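Long-range contacts in ABC transporter, substrate binding protein (Mannopine) (Agrobacterium fabrum, PDB 5L9S), which probably binds the opine mannopine in the periplasm and hands it to an ABC transporter for uptake: residues A[109-114]-A[208-213]; A[148-153]-A[230-235]. One frame throughout, in Å; residues are numbered along the deposited sequence.

Interaction 1: A[109-114]-A[208-213]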
ATOM      1  N   THR A 109       0.482   2.979  -1.200  1.00 39.53           N
ATOM      2  CA  THR A 109       0.904   3.787  -0.095  1.00 40.66           C
ATOM      3  C   THR A 109       2.321   3.373   0.251  1.00 44.26           C
ATOM      4  O   THR A 109       2.721   2.233  -0.006  1.00 45.16           O
ATOM      5  CB  THR A 109      -0.193   3.720   1.000  1.00 58.99           C
ATOM      6  OG1 THR A 109      -1.207   4.646   0.603  1.00 61.61           O
ATOM      7  CG2 THR A 109       0.284   4.147   2.358  1.00 64.53           C
ATOM      8  N   SER A 110       3.093   4.308   0.786  1.00 38.54           N
ATOM      9  CA  SER A 110       4.470   4.058   1.147  1.00 37.40           C
ATOM     10  C   SER A 110       4.681   3.885   2.646  1.00 40.55           C
ATOM     11  O   SER A 110       3.990   4.492   3.464  1.00 39.93           O
ATOM     12  CB  SER A 110       5.370   5.170   0.614  1.00 38.45           C
ATOM     13  OG  SER A 110       5.407   5.209  -0.803  1.00 46.37           O
ATOM     14  N   THR A 111       5.627   3.019   2.987  1.00 37.15           N
ATOM     15  CA  THR A 111       6.125   2.775   4.340  1.00 37.58           C
ATOM     16  C   THR A 111       7.605   3.034   4.113  1.00 40.70           C
ATOM     17  O   THR A 111       8.227   2.393   3.276  1.00 40.47           O
ATOM     18  CB  THR A 111       5.808   1.353   4.877  1.00 44.39           C
ATOM     19  OG1 THR A 111       4.408   1.082   4.774  1.00 41.65           O
ATOM     20  CG2 THR A 111       6.184   1.200   6.333  1.00 37.23           C
ATOM     21  N   LEU A 112       8.121   4.072   4.736  1.00 37.53           N
ATOM     22  CA  LEU A 112       9.489   4.473   4.491  1.00 37.77           C
ATOM     23  C   LEU A 112      10.227   4.934   5.731  1.00 41.18           C
ATOM     24  O   LEU A 112       9.661   4.996   6.823  1.00 40.99           O
ATOM     25  CB  LEU A 112       9.530   5.592   3.407  1.00 37.20           C
ATOM     26  CG  LEU A 112       8.445   6.692   3.355  1.00 39.09           C
ATOM     27  CD1 LEU A 112       8.314   7.476   4.673  1.00 39.61           C
ATOM     28  CD2 LEU A 112       8.742   7.630   2.260  1.00 40.67           C
ATOM     29  N   LEU A 113      11.490   5.298   5.519  1.00 36.58           N
ATOM     30  CA  LEU A 113      12.396   5.824   6.500  1.00 37.10           C
ATOM     31  C   LEU A 113      12.086   7.298   6.649  1.00 40.13           C
ATOM     32  O   LEU A 113      12.164   8.055   5.685  1.00 38.58           O
ATOM     33  CB  LEU A 113      13.846   5.621   6.006  1.00 38.58           C
ATOM     34  CG  LEU A 113      14.966   6.277   6.829  1.00 45.67           C
ATOM     35  CD1 LEU A 113      15.076   5.677   8.172  1.00 46.53           C
ATOM     36  CD2 LEU A 113      16.257   6.132   6.145  1.00 50.52           C
ATOM     37  N   ALA A 114      11.696   7.687   7.849  1.00 39.16           N
ATOM     38  CA  ALA A 114      11.406   9.060   8.214  1.00 40.06           C
ATOM     39  C   ALA A 114      12.308   9.377   9.412  1.00 46.53           C
ATOM     40  O   ALA A 114      12.676   8.478  10.182  1.00 45.66           O
ATOM     41  CB  ALA A 114       9.953   9.204   8.586  1.00 40.29           C
ATOM     42  N   GLN A 208      10.625   3.763  10.807  1.00 41.04           N
ATOM     43  CA  GLN A 208       9.919   3.247   9.652  1.00 39.99           C
ATOM     44  C   GLN A 208       8.452   3.563   9.946  1.00 46.67           C
ATOM     45  O   GLN A 208       7.871   3.000  10.881  1.00 44.87           O
ATOM     46  CB  GLN A 208      10.149   1.740   9.480  1.00 40.88           C
ATOM     47  CG  GLN A 208       9.262   1.124   8.414  1.00 46.71           C
ATOM     48  CD  GLN A 208       9.545  -0.341   8.216  1.00 56.07           C
ATOM     49  OE1 GLN A 208      10.433  -0.737   7.469  1.00 56.95           O
ATOM     50  NE2 GLN A 208       8.763  -1.185   8.817  1.00 54.02           N
ATOM     51  N   ILE A 209       7.896   4.551   9.231  1.00 44.31           N
ATOM     52  CA  ILE A 209       6.500   4.970   9.424  1.00 44.10           C
ATOM     53  C   ILE A 209       5.771   5.067   8.079  1.00 45.45           C
ATOM     54  O   ILE A 209       6.395   4.854   7.044  1.00 43.01           O
ATOM     55  CB  ILE A 209       6.363   6.249  10.297  1.00 48.52           C
ATOM     56  CG1 ILE A 209       6.829   7.508   9.562  1.00 48.28           C
ATOM     57  CG2 ILE A 209       7.064   6.079  11.670  1.00 53.38           C
ATOM     58  CD1 ILE A 209       6.494   8.832  10.289  1.00 60.63           C
ATOM     59  N   TRP A 210       4.457   5.335   8.089  1.00 43.13           N
ATOM     60  CA  TRP A 210       3.714   5.496   6.840  1.00 42.30           C
ATOM     61  C   TRP A 210       3.928   6.919   6.314  1.00 45.02           C
ATOM     62  O   TRP A 210       3.880   7.878   7.094  1.00 45.08           O
ATOM     63  CB  TRP A 210       2.200   5.267   7.038  1.00 42.21           C
ATOM     64  CG  TRP A 210       1.758   3.881   7.425  1.00 44.85           C
ATOM     65  CD1 TRP A 210       2.184   2.695   6.896  1.00 47.91           C
ATOM     66  CD2 TRP A 210       0.712   3.552   8.359  1.00 46.06           C
ATOM     67  NE1 TRP A 210       1.550   1.641   7.525  1.00 48.49           N
ATOM     68  CE2 TRP A 210       0.625   2.141   8.411  1.00 50.35           C
ATOM     69  CE3 TRP A 210      -0.129   4.315   9.195  1.00 48.91           C
ATOM     70  CZ2 TRP A 210      -0.300   1.479   9.227  1.00 51.18           C
ATOM     71  CZ3 TRP A 210      -1.060   3.655   9.995  1.00 51.60           C
ATOM     72  CH2 TRP A 210      -1.122   2.256  10.025  1.00 52.44           C
ATOM     73  N   LEU A 211       4.124   7.071   4.986  1.00 41.36           N
ATOM     74  CA  LEU A 211       4.238   8.385   4.344  1.00 40.83           C
ATOM     75  C   LEU A 211       3.056   9.311   4.687  1.00 43.48           C
ATOM     76  O   LEU A 211       3.271  10.495   4.906  1.00 45.05           O
ATOM     77  CB  LEU A 211       4.413   8.266   2.826  1.00 39.71           C
ATOM     78  CG  LEU A 211       4.691   9.560   2.026  1.00 42.56           C
ATOM     79  CD1 LEU A 211       5.795  10.399   2.658  1.00 42.05           C
ATOM     80  CD2 LEU A 211       5.016   9.240   0.599  1.00 42.84           C
ATOM     81  N   THR A 212       1.847   8.761   4.790  1.00 39.18           N
ATOM     82  CA  THR A 212       0.619   9.482   5.162  1.00 40.45           C
ATOM     83  C   THR A 212       0.774  10.206   6.511  1.00 43.96           C
ATOM     84  O   THR A 212       0.418  11.389   6.623  1.00 44.76           O
ATOM     85  CB  THR A 212      -0.576   8.505   5.118  1.00 52.61           C
ATOM     86  OG1 THR A 212      -0.843   8.230   3.747  1.00 56.33           O
ATOM     87  CG2 THR A 212      -1.846   9.057   5.761  1.00 57.60           C
ATOM     88  N   ARG A 213       1.319   9.494   7.512  1.00 39.17           N
ATOM     89  CA  ARG A 213       1.537  10.032   8.856  1.00 40.67           C
ATOM     90  C   ARG A 213       2.741  10.999   8.907  1.00 45.78           C
ATOM     91  O   ARG A 213       2.697  11.951   9.674  1.00 47.76           O
ATOM     92  CB  ARG A 213       1.631   8.911   9.927  1.00 40.14           C
ATOM     93  CG  ARG A 213       0.499   7.868   9.941  1.00 45.86           C
ATOM     94  CD  ARG A 213      -0.908   8.418   9.733  1.00 52.68           C
ATOM     95  NE  ARG A 213      -1.569   8.814  10.982  1.00 63.45           N
ATOM     96  CZ  ARG A 213      -2.558   8.146  11.575  1.00 65.15           C
ATOM     97  NH1 ARG A 213      -3.107   8.613  12.680  1.00 55.41           N
ATOM     98  NH2 ARG A 213      -3.054   7.049  11.018  1.00 41.44           N
TER

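Interaction 2: A[148-153]-A[230-235]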
ATOM      1  N   PRO A 148       5.625  -8.854  10.040  1.00 62.07           N
ATOM      2  CA  PRO A 148       6.893  -8.110  10.092  1.00 59.05           C
ATOM      3  C   PRO A 148       7.691  -8.013   8.773  1.00 55.33           C
ATOM      4  O   PRO A 148       8.843  -7.562   8.797  1.00 54.22           O
ATOM      5  CB  PRO A 148       7.685  -8.960  11.081  1.00 63.18           C
ATOM      6  CG  PRO A 148       7.284 -10.366  10.742  1.00 68.13           C
ATOM      7  CD  PRO A 148       5.839 -10.286  10.367  1.00 63.76           C
ATOM      8  N   TRP A 149       7.144  -8.502   7.655  1.00 47.42           N
ATOM      9  CA  TRP A 149       7.914  -8.611   6.418  1.00 46.05           C
ATOM     10  C   TRP A 149       8.684  -7.332   6.023  1.00 48.70           C
ATOM     11  O   TRP A 149       9.826  -7.453   5.552  1.00 49.60           O
ATOM     12  CB  TRP A 149       7.068  -9.152   5.251  1.00 44.33           C
ATOM     13  CG  TRP A 149       6.111  -8.191   4.605  1.00 43.97           C
ATOM     14  CD1 TRP A 149       4.775  -8.038   4.877  1.00 46.42           C
ATOM     15  CD2 TRP A 149       6.411  -7.280   3.531  1.00 42.70           C
ATOM     16  NE1 TRP A 149       4.233  -7.079   4.056  1.00 44.24           N
ATOM     17  CE2 TRP A 149       5.214  -6.600   3.215  1.00 45.43           C
ATOM     18  CE3 TRP A 149       7.586  -6.956   2.817  1.00 43.31           C
ATOM     19  CZ2 TRP A 149       5.146  -5.665   2.180  1.00 43.45           C
ATOM     20  CZ3 TRP A 149       7.514  -6.019   1.802  1.00 43.12           C
ATOM     21  CH2 TRP A 149       6.301  -5.415   1.467  1.00 42.83           C
ATOM     22  N   ARG A 150       8.078  -6.121   6.227  1.00 40.39           N
ATOM     23  CA  ARG A 150       8.716  -4.840   5.906  1.00 37.09           C
ATOM     24  C   ARG A 150       9.834  -4.503   6.889  1.00 40.77           C
ATOM     25  O   ARG A 150      10.768  -3.810   6.532  1.00 40.60           O
ATOM     26  CB  ARG A 150       7.695  -3.711   5.914  1.00 35.23           C
ATOM     27  CG  ARG A 150       6.817  -3.594   4.688  1.00 40.35           C
ATOM     28  CD  ARG A 150       6.022  -2.370   4.979  1.00 43.77           C
ATOM     29  NE  ARG A 150       4.594  -2.459   4.676  1.00 51.49           N
ATOM     30  CZ  ARG A 150       3.703  -3.152   5.367  1.00 59.56           C
ATOM     31  NH1 ARG A 150       4.090  -3.936   6.369  1.00 61.88           N
ATOM     32  NH2 ARG A 150       2.429  -3.127   5.022  1.00 43.78           N
ATOM     33  N   VAL A 151       9.706  -4.927   8.143  1.00 39.15           N
ATOM     34  CA  VAL A 151      10.734  -4.707   9.166  1.00 40.71           C
ATOM     35  C   VAL A 151      11.949  -5.612   8.828  1.00 46.55           C
ATOM     36  O   VAL A 151      13.093  -5.153   8.875  1.00 46.05           O
ATOM     37  CB  VAL A 151      10.184  -4.936  10.603  1.00 44.88           C
ATOM     38  CG1 VAL A 151      11.293  -4.958  11.640  1.00 46.45           C
ATOM     39  CG2 VAL A 151       9.168  -3.865  10.962  1.00 43.80           C
ATOM     40  N   LEU A 152      11.676  -6.878   8.455  1.00 43.70           N
ATOM     41  CA  LEU A 152      12.649  -7.887   8.043  1.00 44.72           C
ATOM     42  C   LEU A 152      13.359  -7.499   6.751  1.00 46.64           C
ATOM     43  O   LEU A 152      14.586  -7.555   6.692  1.00 45.80           O
ATOM     44  CB  LEU A 152      11.951  -9.260   7.900  1.00 46.29           C
ATOM     45  CG  LEU A 152      11.380  -9.885   9.205  1.00 51.49           C
ATOM     46  CD1 LEU A 152      10.712 -11.210   8.922  1.00 52.20           C
ATOM     47  CD2 LEU A 152      12.462 -10.096  10.245  1.00 51.78           C
ATOM     48  N   ALA A 153      12.589  -7.059   5.729  1.00 43.29           N
ATOM     49  CA  ALA A 153      13.124  -6.554   4.459  1.00 42.94           C
ATOM     50  C   ALA A 153      13.976  -5.271   4.662  1.00 47.19           C
ATOM     51  O   ALA A 153      14.992  -5.137   3.981  1.00 49.74           O
ATOM     52  CB  ALA A 153      11.996  -6.313   3.463  1.00 42.36           C
ATOM     53  N   GLY A 230      14.569   2.498  -0.773  1.00 37.47           N
ATOM     54  CA  GLY A 230      14.080   1.267  -0.175  1.00 37.67           C
ATOM     55  C   GLY A 230      12.702   1.387   0.452  1.00 43.10           C
ATOM     56  O   GLY A 230      12.333   0.555   1.290  1.00 43.16           O
ATOM     57  N   ALA A 231      11.918   2.418   0.050  1.00 37.76           N
ATOM     58  CA  ALA A 231      10.552   2.597   0.559  1.00 36.16           C
ATOM     59  C   ALA A 231       9.671   1.444   0.079  1.00 35.39           C
ATOM     60  O   ALA A 231       9.853   0.949  -1.024  1.00 33.09           O
ATOM     61  CB  ALA A 231       9.978   3.919   0.067  1.00 36.97           C
ATOM     62  N   PHE A 232       8.746   0.990   0.915  1.00 32.68           N
ATOM     63  CA  PHE A 232       7.850  -0.099   0.558  1.00 32.59           C
ATOM     64  C   PHE A 232       6.529   0.454   0.005  1.00 36.66           C
ATOM     65  O   PHE A 232       5.774   1.113   0.729  1.00 35.57           O
ATOM     66  CB  PHE A 232       7.659  -1.052   1.748  1.00 34.73           C
ATOM     67  CG  PHE A 232       8.967  -1.578   2.303  1.00 37.43           C
ATOM     68  CD1 PHE A 232       9.591  -2.692   1.737  1.00 40.51           C
ATOM     69  CD2 PHE A 232       9.576  -0.964   3.395  1.00 40.12           C
ATOM     70  CE1 PHE A 232      10.818  -3.156   2.229  1.00 42.09           C
ATOM     71  CE2 PHE A 232      10.799  -1.441   3.894  1.00 43.07           C
ATOM     72  CZ  PHE A 232      11.416  -2.522   3.300  1.00 41.20           C
ATOM     73  N   LEU A 233       6.280   0.219  -1.295  1.00 35.28           N
ATOM     74  CA  LEU A 233       5.054   0.667  -1.977  1.00 35.91           C
ATOM     75  C   LEU A 233       4.056  -0.449  -2.046  1.00 41.01           C
ATOM     76  O   LEU A 233       4.227  -1.378  -2.822  1.00 43.06           O
ATOM     77  CB  LEU A 233       5.355   1.229  -3.367  1.00 35.96           C
ATOM     78  CG  LEU A 233       4.257   2.080  -3.999  1.00 38.47           C
ATOM     79  CD1 LEU A 233       4.097   3.415  -3.298  1.00 37.48           C
ATOM     80  CD2 LEU A 233       4.519   2.284  -5.461  1.00 39.65           C
ATOM     81  N   VAL A 234       3.053  -0.399  -1.170  1.00 39.14           N
ATOM     82  CA  VAL A 234       2.022  -1.431  -1.026  1.00 40.18           C
ATOM     83  C   VAL A 234       0.670  -0.777  -1.207  1.00 43.74           C
ATOM     84  O   VAL A 234       0.366   0.222  -0.559  1.00 43.65           O
ATOM     85  CB  VAL A 234       2.125  -2.164   0.360  1.00 45.34           C
ATOM     86  CG1 VAL A 234       1.130  -3.320   0.463  1.00 46.36           C
ATOM     87  CG2 VAL A 234       3.540  -2.680   0.622  1.00 45.48           C
ATOM     88  N   GLY A 235      -0.158  -1.363  -2.039  1.00 40.38           N
ATOM     89  CA  GLY A 235      -1.490  -0.812  -2.229  1.00 40.59           C
ATOM     90  C   GLY A 235      -2.655  -1.773  -2.198  1.00 44.74           C
ATOM     91  O   GLY A 235      -2.564  -2.899  -1.692  1.00 45.59           O
TER

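Interaction 1: A[109-114]-A[208-213]
Thr111 and Trp210 are turned about their first side-chain bonds in the same sense (chi1 -54° and -66°), which sets Thr111 OG1 and the indole each beside its own backbone N. The two side chains therefore run side by side in one direction, and OG1 lies in the plane of the indole at its edge, 3.5 Å from Trp210 CD1. The same rotation puts the methyl CG2 of Thr111 anti to the backbone N, where it rests 3.7 Å from Gln208 CG, so the hydroxyl and methyl branches of Thr111 meet different neighbours.

Beneath these side chains, strand 103-116 runs antiparallel to strand 206-210. In the sheet of this binding-protein fold it lies between 206-210 and 224-240, where Phe232 bonds to the backbone of Thr111. Leu112 and Ile209 form the hydrogen-bonded pair: Leu112 N reaches Ile209 O at 3.0 Å, and Ile209 N returns the bond to Leu112 O. A third bond, Leu211 N to Ser110 O (3.0 Å), comes from the first residue of helix 211-219, just after the N-cap residue Trp210.

Thr111, Gln208 and Trp210 share one face of the sheet, whereas Leu112 and Ile209 project from the other. Leu211 CD1 stands 4.1 Å from Leu112 CD2. Ser110 CB lies 3.9 Å from Leu211 CB, and the short serine side chain adds little bulk beside the leucine. Farther along, Ala114 CB abuts Ile209 CG1 at 3.7 Å. The segments are thus joined by peptide hydrogen bonds and apolar packing, with no charged pair across them.

Interaction 2: A[148-153]-A[230-235]
Phe232 has an atom over each face of its ring, both toward the rim: Arg150 CG on one side, 4.2 Å from the ring centroid in a CH-pi contact, and the carbonyl oxygen of Gly230 on the opposite side. The indole of Trp149 meets Val234 at its edge, CZ2 lying 3.7 Å from Val234 CG2, while Arg150 CG lies over one face of the indole, near its rim. This is helix-on-sheet packing within a lobe of the type II periplasmic binding protein fold: the axis of helix 149-153 passes 10.1 Å from that of strand 231-235, a usual spacing for an alpha/beta layer.

With CG between its backbone N and carbonyl carbon (chi1 77°), Trp149 brings its indole nearer the strand. There it runs past Phe232 in the opposite direction, planes 82° apart, and Trp149 CZ3 comes to 3.9 Å from Phe232 CD1. The methylenes CG and CD of Arg150 lie against the CB-CG end of Phe232, a place suited to a long chain with its charge at the tip. Its guanidinium stands perpendicular to the phenyl plane, with Phe232 CB at its edge and Trp149 NE1 over one face. Beyond this contact, helices 171-181 and 307-325 pack on the helix, and Trp127 also meets Phe232. At the end of the phenyl ring farthest from CB, where small Ala153 leaves room, Phe232 CE1 lies 3.6 Å from Ala153 CB, and Phe232 CZ 3.5 Å from Arg150 O.

Overall arrangement
The centres of interactions 1 and 2 lie about 10 Å apart, joined by the pairing of strands 103-116 and 224-240 in one mixed sheet. Backbone bonds probably link them directly: Thr111 O with Phe232 N and Thr109 N with Val234 O. Along the chain their segments alternate, 109-114, 148-153, 208-213, 230-235, so the two closures interlock. Interaction 1 adds strand 206-210 to one edge of strand 103-116, while interaction 2 lays helix 149-158 over the sheet, where Arg150 also touches Thr111 and Gln208. Together they tie sheet and covering helix into one lobe of a two-lobed binding protein, caught here open and without ligand.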